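Local structure of zebrafish RNase5 (Danio rerio, 3LJE) at residues G42-A54 / F80-R93. The protein probably cleaves RNA as a secreted-type ribonuclease of the pancreatic ribonuclease family, within the fish subfamily related to angiogenins. Numbering follows the deposited sequence. Where two conformers were deposited one is given.
Sequences GNDCKEVNTFIQA and FPVVTCKLKSGNRR. With SO4 (sulfate ion), chain C.
F51 and V83 pair near the end of strand 48-52, where it runs antiparallel to strand 80-89 in the antiparallel sheet of the pancreatic ribonuclease fold. They form a hydrogen-bonded pair: F51 N donates a hydrogen bond to V83 O at 2.8 Å, and V83 N donates one to F51 O. On the F51 face the packing is tight: C85 SG, disulfide-bonded to C28, lies in the plane of the F51 ring at its edge, 3.8 Å from CE2. N49 ND2 rides over one face of that ring while bonding to Q17 O. The face bearing T50, V82 and T84 is close-set too, with T50 CG2 pressed to 3.5 Å from V82 CB. With OG1 beside the backbone N (chi1 -59°) and CG2 anti to it, T50 can make that methyl contact and still keep OG1 hydrogen-bonded to E121 and 3.0 Å from T84 OG1. Just past the strand, Q53 lays its extended side chain along P81 and V83, its NE2 reaching M23 O. Replacing Q53 by an alanine removes the amide, which would probably leave M23 O without this donor and V83 CG2 without its neighbour.

Toward residues 42-46 and 90-93 the register shifts by two and the pairing resumes as a single bridge between D44 and R92. N43, N91 and R92 lie at the solvent side, while C45, disulfide-bonded to C96, stays buried against L87. Backbone bonds join N43 to R93 and C45 to N91, but the R92 guanidinium near D44 is less surely placed. The extended K46 side chain carries NZ to N49 OD1, donating on an in-plane lone pair at 2.8 Å, and to sulfate O4 at 3.1 Å.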
loop_
_atom_site.group_PDB
_atom_site.type_symbol
_atom_site.label_atom_id
_atom_site.label_comp_id
_atom_site.label_asym_id
_atom_site.label_seq_id
_atom_site.Cartn_x
_atom_site.Cartn_y
_atom_site.Cartn_z
ATOM N N GLY A 42 1.382 15.146 -10.036
ATOM C CA GLY A 42 0.851 15.185 -11.363
ATOM C C GLY A 42 -0.215 14.102 -11.464
ATOM O O GLY A 42 -0.563 13.457 -10.478
ATOM N N ASN A 43 -0.746 13.868 -12.682
ATOM C CA ASN A 43 -1.873 12.962 -12.882
ATOM C C ASN A 43 -1.642 11.684 -13.703
ATOM O O ASN A 43 -2.602 11.132 -14.245
ATOM C CB ASN A 43 -3.014 13.714 -13.591
ATOM C CG ASN A 43 -3.628 14.740 -12.685
ATOM O OD1 ASN A 43 -4.600 14.466 -11.982
ATOM N ND2 ASN A 43 -3.061 15.947 -12.687
ATOM N N ASP A 44 -0.426 11.175 -13.834
ATOM C CA ASP A 44 -0.320 9.940 -14.591
ATOM C C ASP A 44 -0.936 8.785 -13.732
ATOM O O ASP A 44 -1.015 8.866 -12.497
ATOM C CB ASP A 44 1.142 9.604 -14.925
ATOM C CG ASP A 44 1.908 10.812 -15.555
ATOM O OD1 ASP A 44 1.298 11.495 -16.431
ATOM O OD2 ASP A 44 3.100 11.050 -15.166
ATOM N N CYS A 45 -1.409 7.770 -14.435
ATOM C CA CYS A 45 -2.010 6.585 -13.842
ATOM C C CYS A 45 -0.867 5.818 -13.248
ATOM O O CYS A 45 0.142 5.574 -13.909
ATOM C CB CYS A 45 -2.635 5.708 -14.909
ATOM S SG CYS A 45 -4.066 6.474 -15.773
ATOM N N LYS A 46 -0.999 5.488 -11.970
ATOM C CA LYS A 46 0.026 4.699 -11.313
ATOM C C LYS A 46 -0.107 3.252 -11.889
ATOM O O LYS A 46 -1.202 2.662 -12.077
ATOM C CB LYS A 46 -0.232 4.795 -9.799
ATOM C CG LYS A 46 0.830 4.064 -9.041
ATOM C CD LYS A 46 0.747 4.332 -7.520
ATOM C CE LYS A 46 1.762 3.454 -6.743
ATOM N NZ LYS A 46 1.619 3.625 -5.259
ATOM N N GLU A 47 1.042 2.673 -12.226
ATOM C CA GLU A 47 1.068 1.339 -12.818
ATOM C C GLU A 47 0.584 0.203 -11.889
ATOM O O GLU A 47 -0.132 -0.685 -12.333
ATOM C CB GLU A 47 2.541 1.019 -13.245
ATOM C CG GLU A 47 3.039 1.842 -14.307
ATOM C CD GLU A 47 2.520 1.397 -15.691
ATOM O OE1 GLU A 47 2.763 2.148 -16.648
ATOM O OE2 GLU A 47 1.910 0.321 -15.839
ATOM N N VAL A 48 1.020 0.213 -10.635
ATOM C CA VAL A 48 0.706 -0.961 -9.727
ATOM C C VAL A 48 0.510 -0.423 -8.331
ATOM O O VAL A 48 1.287 0.426 -7.847
ATOM C CB VAL A 48 1.701 -2.132 -9.854
ATOM C CG1 VAL A 48 1.399 -3.201 -8.818
ATOM C CG2 VAL A 48 1.662 -2.734 -11.260
ATOM N N ASN A 49 -0.549 -0.876 -7.614
ATOM C CA ASN A 49 -0.639 -0.390 -6.253
ATOM C C ASN A 49 -1.366 -1.481 -5.453
ATOM O O ASN A 49 -2.503 -1.888 -5.772
ATOM C CB ASN A 49 -1.482 0.906 -6.205
ATOM C CG ASN A 49 -1.526 1.501 -4.808
ATOM O OD1 ASN A 49 -0.622 2.249 -4.423
ATOM N ND2 ASN A 49 -2.563 1.116 -4.004
ATOM N N THR A 50 -0.688 -1.929 -4.404
ATOM C CA THR A 50 -1.317 -2.917 -3.587
ATOM C C THR A 50 -1.976 -2.357 -2.326
ATOM O O THR A 50 -1.377 -1.597 -1.550
ATOM C CB THR A 50 -0.168 -3.954 -3.153
ATOM O OG1 THR A 50 0.346 -4.470 -4.360
ATOM C CG2 THR A 50 -0.736 -5.083 -2.138
ATOM N N PHE A 51 -3.165 -2.903 -2.027
ATOM C CA PHE A 51 -3.858 -2.614 -0.781
ATOM C C PHE A 51 -3.778 -3.839 0.153
ATOM O O PHE A 51 -4.173 -4.947 -0.234
ATOM C CB PHE A 51 -5.360 -2.338 -1.074
ATOM C CG PHE A 51 -5.534 -1.092 -1.902
ATOM C CD1 PHE A 51 -5.550 0.177 -1.234
ATOM C CD2 PHE A 51 -5.645 -1.169 -3.312
ATOM C CE1 PHE A 51 -5.683 1.382 -2.031
ATOM C CE2 PHE A 51 -5.804 0.018 -4.069
ATOM C CZ PHE A 51 -5.817 1.269 -3.428
ATOM N N ILE A 52 -3.249 -3.623 1.336
ATOM C CA ILE A 52 -3.126 -4.701 2.305
ATOM C C ILE A 52 -4.511 -4.734 3.000
ATOM O O ILE A 52 -5.003 -3.711 3.563
ATOM C CB ILE A 52 -2.079 -4.368 3.364
ATOM C CG1 ILE A 52 -0.688 -4.136 2.655
ATOM C CG2 ILE A 52 -2.039 -5.546 4.461
ATOM C CD1 ILE A 52 0.295 -3.366 3.687
ATOM N N GLN A 53 -5.108 -5.936 3.040
ATOM C CA GLN A 53 -6.458 -6.088 3.699
ATOM C C GLN A 53 -6.364 -6.300 5.159
ATOM O O GLN A 53 -6.632 -7.377 5.670
ATOM C CB GLN A 53 -7.225 -7.234 2.971
ATOM C CG GLN A 53 -7.544 -6.862 1.543
ATOM C CD GLN A 53 -8.094 -8.111 0.841
ATOM O OE1 GLN A 53 -7.327 -9.122 0.759
ATOM N NE2 GLN A 53 -9.382 -8.062 0.281
ATOM N N ALA A 54 -5.950 -5.271 5.871
ATOM C CA ALA A 54 -5.812 -5.406 7.307
ATOM C C ALA A 54 -5.925 -4.067 7.961
ATOM O O ALA A 54 -5.998 -3.056 7.281
ATOM C CB ALA A 54 -4.479 -6.050 7.655
ATOM N N PHE A 80 0.136 -11.888 4.392
ATOM C CA PHE A 80 -0.990 -10.970 4.681
ATOM C C PHE A 80 -1.828 -11.072 3.475
ATOM O O PHE A 80 -1.360 -11.337 2.358
ATOM C CB PHE A 80 -0.562 -9.443 4.803
ATOM C CG PHE A 80 -0.237 -9.033 6.181
ATOM C CD1 PHE A 80 0.880 -9.588 6.905
ATOM C CD2 PHE A 80 -1.010 -8.058 6.836
ATOM C CE1 PHE A 80 1.170 -9.145 8.155
ATOM C CE2 PHE A 80 -0.687 -7.651 8.081
ATOM C CZ PHE A 80 0.407 -8.169 8.768
ATOM N N PRO A 81 -3.153 -10.844 3.654
ATOM C CA PRO A 81 -4.043 -10.796 2.511
ATOM C C PRO A 81 -3.880 -9.492 1.775
ATOM O O PRO A 81 -3.904 -8.423 2.387
ATOM C CB PRO A 81 -5.441 -10.906 3.103
ATOM C CG PRO A 81 -5.318 -10.257 4.452
ATOM C CD PRO A 81 -3.848 -10.176 4.769
ATOM N N VAL A 82 -3.765 -9.518 0.474
ATOM C CA VAL A 82 -3.641 -8.280 -0.287
ATOM C C VAL A 82 -4.428 -8.316 -1.573
ATOM O O VAL A 82 -4.704 -9.377 -2.124
ATOM C CB VAL A 82 -2.154 -7.917 -0.710
ATOM C CG1 VAL A 82 -1.215 -7.859 0.624
ATOM C CG2 VAL A 82 -1.601 -8.960 -1.801
ATOM N N VAL A 83 -4.773 -7.113 -2.057
ATOM C CA VAL A 83 -5.360 -6.988 -3.386
ATOM C C VAL A 83 -4.436 -6.070 -4.155
ATOM O O VAL A 83 -4.191 -4.912 -3.711
ATOM C CB VAL A 83 -6.785 -6.347 -3.358
ATOM C CG1 VAL A 83 -7.113 -5.786 -4.846
ATOM C CG2 VAL A 83 -7.762 -7.375 -2.816
ATOM N N THR A 84 -3.865 -6.567 -5.245
ATOM C CA THR A 84 -3.006 -5.756 -6.106
ATOM C C THR A 84 -3.723 -5.232 -7.337
ATOM O O THR A 84 -4.356 -6.038 -8.100
ATOM C CB THR A 84 -1.766 -6.558 -6.557
ATOM O OG1 THR A 84 -1.034 -6.919 -5.368
ATOM C CG2 THR A 84 -0.885 -5.703 -7.446
ATOM N N CYS A 85 -3.664 -3.888 -7.562
ATOM C CA CYS A 85 -4.368 -3.283 -8.707
ATOM C C CYS A 85 -3.310 -2.981 -9.766
ATOM O O CYS A 85 -2.392 -2.298 -9.431
ATOM C CB CYS A 85 -5.044 -1.937 -8.282
ATOM S SG CYS A 85 -6.360 -2.303 -7.067
ATOM N N LYS A 86 -3.426 -3.525 -10.984
ATOM C CA LYS A 86 -2.427 -3.274 -12.038
ATOM C C LYS A 86 -3.098 -2.593 -13.206
ATOM O O LYS A 86 -4.124 -3.022 -13.672
ATOM C CB LYS A 86 -1.795 -4.570 -12.577
ATOM C CG LYS A 86 -1.285 -5.424 -11.476
ATOM C CD LYS A 86 -0.737 -6.818 -11.964
ATOM C CE LYS A 86 -1.046 -7.836 -10.785
ATOM N NZ LYS A 86 0.264 -8.239 -10.117
ATOM N N LEU A 87 -2.458 -1.574 -13.684
ATOM C CA LEU A 87 -2.970 -0.764 -14.749
ATOM C C LEU A 87 -3.046 -1.578 -16.025
ATOM O O LEU A 87 -2.033 -2.191 -16.431
ATOM C CB LEU A 87 -2.048 0.372 -14.925
ATOM C CG LEU A 87 -2.535 1.370 -15.958
ATOM C CD1 LEU A 87 -3.804 2.109 -15.416
ATOM C CD2 LEU A 87 -1.381 2.416 -16.189
ATOM N N LYS A 88 -4.230 -1.618 -16.620
ATOM C CA LYS A 88 -4.451 -2.393 -17.832
ATOM C C LYS A 88 -4.374 -1.340 -18.918
ATOM O O LYS A 88 -3.709 -1.564 -19.859
ATOM C CB LYS A 88 -5.812 -3.076 -17.817
ATOM C CG LYS A 88 -5.922 -4.348 -18.686
ATOM C CD LYS A 88 -4.877 -5.563 -18.367
ATOM C CE LYS A 88 -5.477 -6.924 -18.849
ATOM N NZ LYS A 88 -4.837 -8.147 -18.278
ATOM N N SER A 89 -5.030 -0.176 -18.790
ATOM C CA SER A 89 -4.906 0.872 -19.834
ATOM C C SER A 89 -5.129 2.315 -19.334
ATOM O O SER A 89 -5.591 2.513 -18.215
ATOM C CB SER A 89 -5.857 0.569 -20.998
ATOM O OG SER A 89 -7.208 0.568 -20.600
ATOM N N GLY A 90 -4.823 3.301 -20.179
ATOM C CA GLY A 90 -5.026 4.708 -19.843
ATOM C C GLY A 90 -3.655 5.286 -19.492
ATOM O O GLY A 90 -2.772 4.540 -19.018
ATOM N N ASN A 91 -3.461 6.585 -19.675
ATOM C CA ASN A 91 -2.189 7.158 -19.371
ATOM C C ASN A 91 -2.301 8.159 -18.215
ATOM O O ASN A 91 -1.384 8.256 -17.364
ATOM C CB ASN A 91 -1.613 7.813 -20.628
ATOM C CG ASN A 91 -1.384 6.815 -21.743
ATOM O OD1 ASN A 91 -2.235 6.642 -22.624
ATOM N ND2 ASN A 91 -0.250 6.109 -21.695
ATOM N N ARG A 92 -3.409 8.906 -18.185
ATOM C CA ARG A 92 -3.575 9.856 -17.094
ATOM C C ARG A 92 -4.981 9.788 -16.545
ATOM O O ARG A 92 -5.856 9.280 -17.222
ATOM C CB ARG A 92 -3.333 11.302 -17.566
ATOM C CG ARG A 92 -2.035 11.504 -18.394
ATOM C CD ARG A 92 -1.794 13.018 -18.515
ATOM N NE ARG A 92 -1.552 13.532 -17.167
ATOM C CZ ARG A 92 -0.343 13.792 -16.633
ATOM N NH1 ARG A 92 0.784 13.612 -17.351
ATOM N NH2 ARG A 92 -0.249 14.168 -15.336
ATOM N N ARG A 93 -5.183 10.304 -15.313
ATOM C CA ARG A 93 -6.554 10.364 -14.729
ATOM C C ARG A 93 -7.361 11.233 -15.733
ATOM O O ARG A 93 -6.826 12.228 -16.252
ATOM C CB ARG A 93 -6.584 11.164 -13.419
ATOM C CG ARG A 93 -6.065 10.523 -12.158
ATOM C CD ARG A 93 -6.273 11.501 -10.909
ATOM N NE ARG A 93 -7.670 11.805 -10.517
ATOM C CZ ARG A 93 -8.344 11.145 -9.539
ATOM N NH1 ARG A 93 -7.784 10.128 -8.857
ATOM N NH2 ARG A 93 -9.541 11.563 -9.141
HETATM S S SO4 C . 4.898 3.418 -2.170
HETATM O O1 SO4 C . 5.311 2.134 -3.021
HETATM O O2 SO4 C . 4.860 3.193 -0.627
HETATM O O3 SO4 C . 5.872 4.544 -2.490
HETATM O O4 SO4 C . 3.482 3.817 -2.755
#